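Local coordinates for protein hypoxanthine phosphoribosyltransferase (Leishmania donovani, PDB 7CMJ) that transfers the 5-phosphoribosyl group of phosphoribosyl pyrophosphate onto hypoxanthine or guanine, giving IMP or GMP in the purine salvage pathway, at residues A177-G181 with Y182-Y186; R139-L142 with A143-P146. All coordinates share one frame; numbering follows the deposited sequence.

Contact 1 of 2, residues A177-G181 with Y182-Y186; sequences AFVIG and YGMDY. With MG (magnesium ion), chain C.
Gly181 and Met184 pair through both backbone bonds of an antiparallel hydrogen-bonded bridge, closing a type I' beta turn in which Tyr182 and Gly183 are the corner residues. Met184 N donates to Gly181 O at 2.8 Å, and Gly181 N returns a bond to Met184 O at 3.0 Å. This tight hairpin-like turn follows strand 179-180 of the phosphoribosyltransferase fold; both Gly181 and Gly183 have positive phi, a conformation that glycine adopts readily. Met184 sets CG anti to its own carbonyl carbon (chi1 -60°) and runs on extended, which lays SD against Val179 CG2 at 3.6 Å; the bend at chi3 then turns CE back toward Gly181 O. Farther from the turn, Phe178 and Tyr186 form an offset edge-to-face pair, with the edge of Tyr186 toward the Phe178 face and the planes at 85°. Nearer the backbone, Tyr186 CB rests on Ile180 CG2, while the ring itself is met by Phe178 and, from elsewhere in the chain, by Tyr203. The Tyr182 ring extends away from 177-181, and its hydroxyl bonds to Asp74. A water donates to both Val179 O and Asp185 O. Asp185 belongs to the metal site: OD2 accepts a bond from Glu188 N, and OD1 ligates the magnesium ion at 2.2 Å.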
ATOM      1  N   ALA A 177      -1.565 -16.624 -27.444  1.00 57.68           N
ATOM      2  CA  ALA A 177      -2.895 -17.137 -27.136  1.00 59.41           C
ATOM      3  C   ALA A 177      -3.336 -16.602 -25.781  1.00 62.04           C
ATOM      4  O   ALA A 177      -2.563 -15.971 -25.056  1.00 67.19           O
ATOM      5  CB  ALA A 177      -2.924 -18.667 -27.151  1.00 57.17           C
ATOM      6  N   PHE A 178      -4.599 -16.866 -25.446  1.00 58.08           N
ATOM      7  CA  PHE A 178      -5.147 -16.483 -24.151  1.00 62.62           C
ATOM      8  C   PHE A 178      -4.919 -17.625 -23.174  1.00 58.92           C
ATOM      9  O   PHE A 178      -5.591 -18.659 -23.242  1.00 66.68           O
ATOM     10  CB  PHE A 178      -6.631 -16.140 -24.236  1.00 75.31           C
ATOM     11  CG  PHE A 178      -7.095 -15.228 -23.125  1.00 85.15           C
ATOM     12  CD1 PHE A 178      -7.658 -13.996 -23.407  1.00 80.42           C
ATOM     13  CD2 PHE A 178      -6.924 -15.593 -21.793  1.00 88.79           C
ATOM     14  CE1 PHE A 178      -8.060 -13.162 -22.391  1.00 79.04           C
ATOM     15  CE2 PHE A 178      -7.318 -14.759 -20.772  1.00 87.10           C
ATOM     16  CZ  PHE A 178      -7.890 -13.543 -21.070  1.00 84.15           C
ATOM     17  N   VAL A 179      -4.001 -17.434 -22.256  1.00 47.58           N
ATOM     18  CA  VAL A 179      -3.613 -18.524 -21.378  1.00 52.15           C
ATOM     19  C   VAL A 179      -4.365 -18.408 -20.066  1.00 52.44           C
ATOM     20  O   VAL A 179      -4.669 -17.312 -19.573  1.00 47.09           O
ATOM     21  CB  VAL A 179      -2.098 -18.561 -21.134  1.00 51.81           C
ATOM     22  CG1 VAL A 179      -1.389 -18.733 -22.435  1.00 48.76           C
ATOM     23  CG2 VAL A 179      -1.658 -17.304 -20.436  1.00 61.48           C
ATOM     24  N   ILE A 180      -4.686 -19.571 -19.511  1.00 49.87           N
ATOM     25  CA  ILE A 180      -5.147 -19.697 -18.144  1.00 49.61           C
ATOM     26  C   ILE A 180      -4.291 -20.763 -17.474  1.00 50.27           C
ATOM     27  O   ILE A 180      -3.541 -21.494 -18.127  1.00 44.57           O
ATOM     28  CB  ILE A 180      -6.642 -20.057 -18.066  1.00 44.48           C
ATOM     29  CG1 ILE A 180      -6.947 -21.207 -19.008  1.00 46.30           C
ATOM     30  CG2 ILE A 180      -7.480 -18.900 -18.494  1.00 41.17           C
ATOM     31  CD1 ILE A 180      -8.352 -21.673 -18.889  1.00 52.84           C
ATOM     32  N   GLY A 181      -4.407 -20.840 -16.150  1.00 45.72           N
ATOM     33  CA  GLY A 181      -3.751 -21.875 -15.383  1.00 40.15           C
ATOM     34  C   GLY A 181      -2.379 -21.462 -14.895  1.00 35.93           C
ATOM     35  O   GLY A 181      -1.823 -20.432 -15.282  1.00 42.27           O
ATOM     36  N   TYR A 182      -1.825 -22.302 -14.021  1.00 33.85           N
ATOM     37  CA  TYR A 182      -0.486 -22.111 -13.462  1.00 39.81           C
ATOM     38  C   TYR A 182      -0.308 -20.685 -12.948  1.00 38.83           C
ATOM     39  O   TYR A 182       0.674 -20.007 -13.237  1.00 46.26           O
ATOM     40  CB  TYR A 182       0.601 -22.481 -14.482  1.00 40.37           C
ATOM     41  CG  TYR A 182       1.938 -22.833 -13.843  1.00 42.52           C
ATOM     42  CD1 TYR A 182       2.113 -24.050 -13.182  1.00 39.00           C
ATOM     43  CD2 TYR A 182       3.021 -21.944 -13.885  1.00 41.01           C
ATOM     44  CE1 TYR A 182       3.321 -24.383 -12.585  1.00 32.47           C
ATOM     45  CE2 TYR A 182       4.237 -22.264 -13.283  1.00 40.63           C
ATOM     46  CZ  TYR A 182       4.379 -23.490 -12.632  1.00 46.09           C
ATOM     47  OH  TYR A 182       5.577 -23.825 -12.037  1.00 42.53           O
ATOM     48  N   GLY A 183      -1.288 -20.223 -12.177  1.00 41.18           N
ATOM     49  CA  GLY A 183      -1.266 -18.887 -11.625  1.00 40.57           C
ATOM     50  C   GLY A 183      -1.935 -17.829 -12.477  1.00 39.90           C
ATOM     51  O   GLY A 183      -2.384 -16.814 -11.937  1.00 43.32           O
ATOM     52  N   MET A 184      -2.018 -18.032 -13.784  1.00 36.46           N
ATOM     53  CA  MET A 184      -2.571 -17.026 -14.679  1.00 41.71           C
ATOM     54  C   MET A 184      -4.083 -17.172 -14.788  1.00 46.95           C
ATOM     55  O   MET A 184      -4.630 -18.271 -14.664  1.00 51.02           O
ATOM     56  CB  MET A 184      -1.918 -17.117 -16.057  1.00 36.31           C
ATOM     57  CG  MET A 184      -0.420 -16.909 -15.980  1.00 33.93           C
ATOM     58  SD  MET A 184       0.434 -17.347 -17.499  1.00 43.71           S
ATOM     59  CE  MET A 184       0.270 -19.136 -17.463  1.00 42.42           C
ATOM     60  N   ASP A 185      -4.755 -16.044 -15.031  1.00 46.96           N
ATOM     61  CA  ASP A 185      -6.180 -15.918 -14.770  1.00 48.40           C
ATOM     62  C   ASP A 185      -6.973 -15.536 -16.012  1.00 47.82           C
ATOM     63  O   ASP A 185      -6.448 -14.995 -16.992  1.00 40.65           O
ATOM     64  CB  ASP A 185      -6.462 -14.872 -13.672  1.00 42.31           C
ATOM     65  CG  ASP A 185      -6.460 -13.436 -14.202  1.00 47.31           C
ATOM     66  OD1 ASP A 185      -5.409 -12.984 -14.715  1.00 50.35           O
ATOM     67  OD2 ASP A 185      -7.507 -12.753 -14.101  1.00 52.28           O
ATOM     68  N   TYR A 186      -8.266 -15.844 -15.935  1.00 47.43           N
ATOM     69  CA  TYR A 186      -9.294 -15.191 -16.728  1.00 51.81           C
ATOM     70  C   TYR A 186     -10.375 -14.683 -15.788  1.00 62.10           C
ATOM     71  O   TYR A 186     -11.072 -15.486 -15.153  1.00 55.44           O
ATOM     72  CB  TYR A 186      -9.920 -16.119 -17.751  1.00 48.37           C
ATOM     73  CG  TYR A 186     -11.067 -15.425 -18.418  1.00 59.43           C
ATOM     74  CD1 TYR A 186     -12.368 -15.913 -18.322  1.00 61.50           C
ATOM     75  CD2 TYR A 186     -10.856 -14.239 -19.111  1.00 64.92           C
ATOM     76  CE1 TYR A 186     -13.417 -15.256 -18.935  1.00 62.40           C
ATOM     77  CE2 TYR A 186     -11.894 -13.573 -19.721  1.00 66.74           C
ATOM     78  CZ  TYR A 186     -13.166 -14.081 -19.632  1.00 73.77           C
ATOM     79  OH  TYR A 186     -14.175 -13.389 -20.255  1.00 90.76           O
TER
HETATM   80 MG    MG C 301      -4.653 -11.074 -15.382  1.00 53.53          MG
HETATM   81  O   HOH W   1      -3.841 -14.356 -18.377  1.00 51.89           O
HETATM   82  O   HOH W   2      -6.394  -9.592 -14.906  1.00 61.97           O
HETATM   83  O   HOH W   3      -5.043 -12.044 -17.614  1.00 48.18           O
HETATM   84  O   HOH W   4      -3.115 -12.731 -15.658  1.00 57.88           O

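Contact 2 of 2, residues R139-L142 with A143-P146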
ATOM      1  N   ARG A 139      12.901   0.374 -14.330  1.00 45.50           N
ATOM      2  CA  ARG A 139      13.278   1.699 -13.867  1.00 46.72           C
ATOM      3  C   ARG A 139      12.982   1.850 -12.376  1.00 50.45           C
ATOM      4  O   ARG A 139      13.840   2.299 -11.602  1.00 45.36           O
ATOM      5  CB  ARG A 139      12.542   2.752 -14.692  1.00 42.51           C
ATOM      6  CG  ARG A 139      13.355   3.333 -15.824  1.00 55.93           C
ATOM      7  CD  ARG A 139      12.600   3.265 -17.145  1.00 68.28           C
ATOM      8  NE  ARG A 139      11.284   3.894 -17.051  1.00 65.87           N
ATOM      9  CZ  ARG A 139      10.312   3.720 -17.941  1.00 61.79           C
ATOM     10  NH1 ARG A 139       9.146   4.328 -17.778  1.00 51.76           N
ATOM     11  NH2 ARG A 139      10.512   2.939 -18.996  1.00 71.40           N
ATOM     12  N   PHE A 140      11.770   1.460 -11.960  1.00 37.68           N
ATOM     13  CA  PHE A 140      11.441   1.387 -10.542  1.00 37.68           C
ATOM     14  C   PHE A 140      12.527   0.648  -9.769  1.00 46.47           C
ATOM     15  O   PHE A 140      13.087   1.174  -8.797  1.00 45.41           O
ATOM     16  CB  PHE A 140      10.086   0.696 -10.358  1.00 34.53           C
ATOM     17  CG  PHE A 140       9.661   0.561  -8.929  1.00 44.34           C
ATOM     18  CD1 PHE A 140       9.341   1.682  -8.171  1.00 53.08           C
ATOM     19  CD2 PHE A 140       9.552  -0.683  -8.340  1.00 47.52           C
ATOM     20  CE1 PHE A 140       8.925   1.555  -6.844  1.00 49.31           C
ATOM     21  CE2 PHE A 140       9.136  -0.815  -7.001  1.00 45.86           C
ATOM     22  CZ  PHE A 140       8.834   0.299  -6.261  1.00 42.52           C
ATOM     23  N   MET A 141      12.848  -0.580 -10.209  1.00 35.84           N
ATOM     24  CA  MET A 141      13.800  -1.399  -9.474  1.00 34.34           C
ATOM     25  C   MET A 141      15.201  -0.825  -9.566  1.00 40.04           C
ATOM     26  O   MET A 141      15.967  -0.886  -8.599  1.00 41.91           O
ATOM     27  CB  MET A 141      13.783  -2.835  -9.994  1.00 44.94           C
ATOM     28  CG  MET A 141      12.473  -3.586  -9.773  1.00 47.12           C
ATOM     29  SD  MET A 141      11.959  -3.621  -8.050  1.00 45.96           S
ATOM     30  CE  MET A 141      13.488  -4.083  -7.234  1.00 51.58           C
ATOM     31  N   LEU A 142      15.561  -0.272 -10.722  1.00 43.45           N
ATOM     32  CA  LEU A 142      16.906   0.257 -10.884  1.00 41.07           C
ATOM     33  C   LEU A 142      17.153   1.456  -9.989  1.00 45.01           C
ATOM     34  O   LEU A 142      18.313   1.764  -9.697  1.00 47.00           O
ATOM     35  CB  LEU A 142      17.148   0.634 -12.344  1.00 38.72           C
ATOM     36  CG  LEU A 142      17.633  -0.531 -13.203  1.00 44.85           C
ATOM     37  CD1 LEU A 142      17.826  -0.061 -14.621  1.00 42.29           C
ATOM     38  CD2 LEU A 142      18.919  -1.114 -12.653  1.00 38.68           C
ATOM     39  N   ALA A 143      16.088   2.136  -9.549  1.00 40.41           N
ATOM     40  CA  ALA A 143      16.247   3.248  -8.617  1.00 38.59           C
ATOM     41  C   ALA A 143      16.656   2.765  -7.238  1.00 43.28           C
ATOM     42  O   ALA A 143      17.214   3.543  -6.460  1.00 41.52           O
ATOM     43  CB  ALA A 143      14.956   4.064  -8.529  1.00 37.27           C
ATOM     44  N   LYS A 144      16.406   1.499  -6.920  1.00 41.40           N
ATOM     45  CA  LYS A 144      16.909   0.944  -5.675  1.00 41.36           C
ATOM     46  C   LYS A 144      18.369   0.493  -5.783  1.00 42.24           C
ATOM     47  O   LYS A 144      18.851  -0.205  -4.881  1.00 46.86           O
ATOM     48  CB  LYS A 144      16.001  -0.205  -5.224  1.00 37.49           C
ATOM     49  CG  LYS A 144      14.532   0.171  -5.155  1.00 33.34           C
ATOM     50  CD  LYS A 144      13.607  -1.052  -5.154  1.00 34.71           C
ATOM     51  CE  LYS A 144      12.148  -0.649  -4.849  1.00 36.35           C
ATOM     52  NZ  LYS A 144      12.069   0.012  -3.507  1.00 43.09           N
ATOM     53  N   LYS A 145      19.059   0.892  -6.851  1.00 39.74           N
ATOM     54  CA  LYS A 145      20.484   0.636  -7.053  1.00 43.70           C
ATOM     55  C   LYS A 145      20.909  -0.810  -6.779  1.00 41.25           C
ATOM     56  O   LYS A 145      21.832  -1.054  -5.996  1.00 45.32           O
ATOM     57  CB  LYS A 145      21.322   1.597  -6.218  1.00 41.42           C
ATOM     58  CG  LYS A 145      21.302   3.055  -6.674  1.00 46.60           C
ATOM     59  CD  LYS A 145      21.143   3.195  -8.188  1.00 60.23           C
ATOM     60  CE  LYS A 145      21.387   4.631  -8.682  1.00 70.58           C
ATOM     61  NZ  LYS A 145      22.832   4.979  -8.871  1.00 78.74           N
ATOM     62  N   PRO A 146      20.277  -1.790  -7.418  1.00 37.91           N
ATOM     63  CA  PRO A 146      20.685  -3.183  -7.199  1.00 44.99           C
ATOM     64  C   PRO A 146      22.040  -3.472  -7.831  1.00 47.59           C
ATOM     65  O   PRO A 146      22.508  -2.767  -8.730  1.00 53.80           O
ATOM     66  CB  PRO A 146      19.578  -3.989  -7.882  1.00 38.64           C
ATOM     67  CG  PRO A 146      19.140  -3.118  -8.996  1.00 36.23           C
ATOM     68  CD  PRO A 146      19.257  -1.685  -8.477  1.00 38.15           C
TER
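Met141 and Lys144 meet at the C-terminal end of helix 131-142, where a type I beta turn from Leu142 to Lys145 leads the chain toward strand 148-153 of the phosphoribosyltransferase fold. The last helical carbonyls are taken up in succession: Ala143 N is shared between Arg139 O and Phe140 O, Lys144 N reaches Met141 O at 2.9 Å, and Lys145 N closes the turn on Leu142 O. On the packed side, Met141 curls at chi2 and chi3 (-56° and -47°), bringing CE to 3.7 Å from Lys144 CD. Phe140 lies farther along the same lysine, its CE2 and CZ both touching Lys144 CE. Ile121, Ile123 and Leu149 of the central sheet cover Met141. Beyond this apolar stem the Lys144 chain bends at chi4, and its ammonium bonds to Tyr136 OH of the third subunit and forms a salt bridge with Asp111. The other side is looser. Leu142 is exposed, and its CD2 approaches Pro146 CG only to 4.2 Å, the two side chains crossing at about a right angle. Lys145, also exposed, points away from the helix, although its CD still passes 3.5 Å from Leu142 O.

Contacts 1 and 2 lie on opposite sides of the chain's centre, their own centres 29 Å apart and their nearest atoms about 20 Å, and do not touch. Contact 1 belongs to the active site: Asp185 is also a probable GMP ligand, and its side chain is about 3 Å from a bound phosphate, while that of Met184 is about 3 Å from the side chain of Asp126, a barium ligand. Contact 2 stands farther off, the Met141 side chain about 14 Å from the barium ion. It terminates helix 131-142, whose first turn carries the last of the probable GMP-binding residues 125-133, and meets the third subunit; Tyr182 of contact 1 packs on Arg77 of the second.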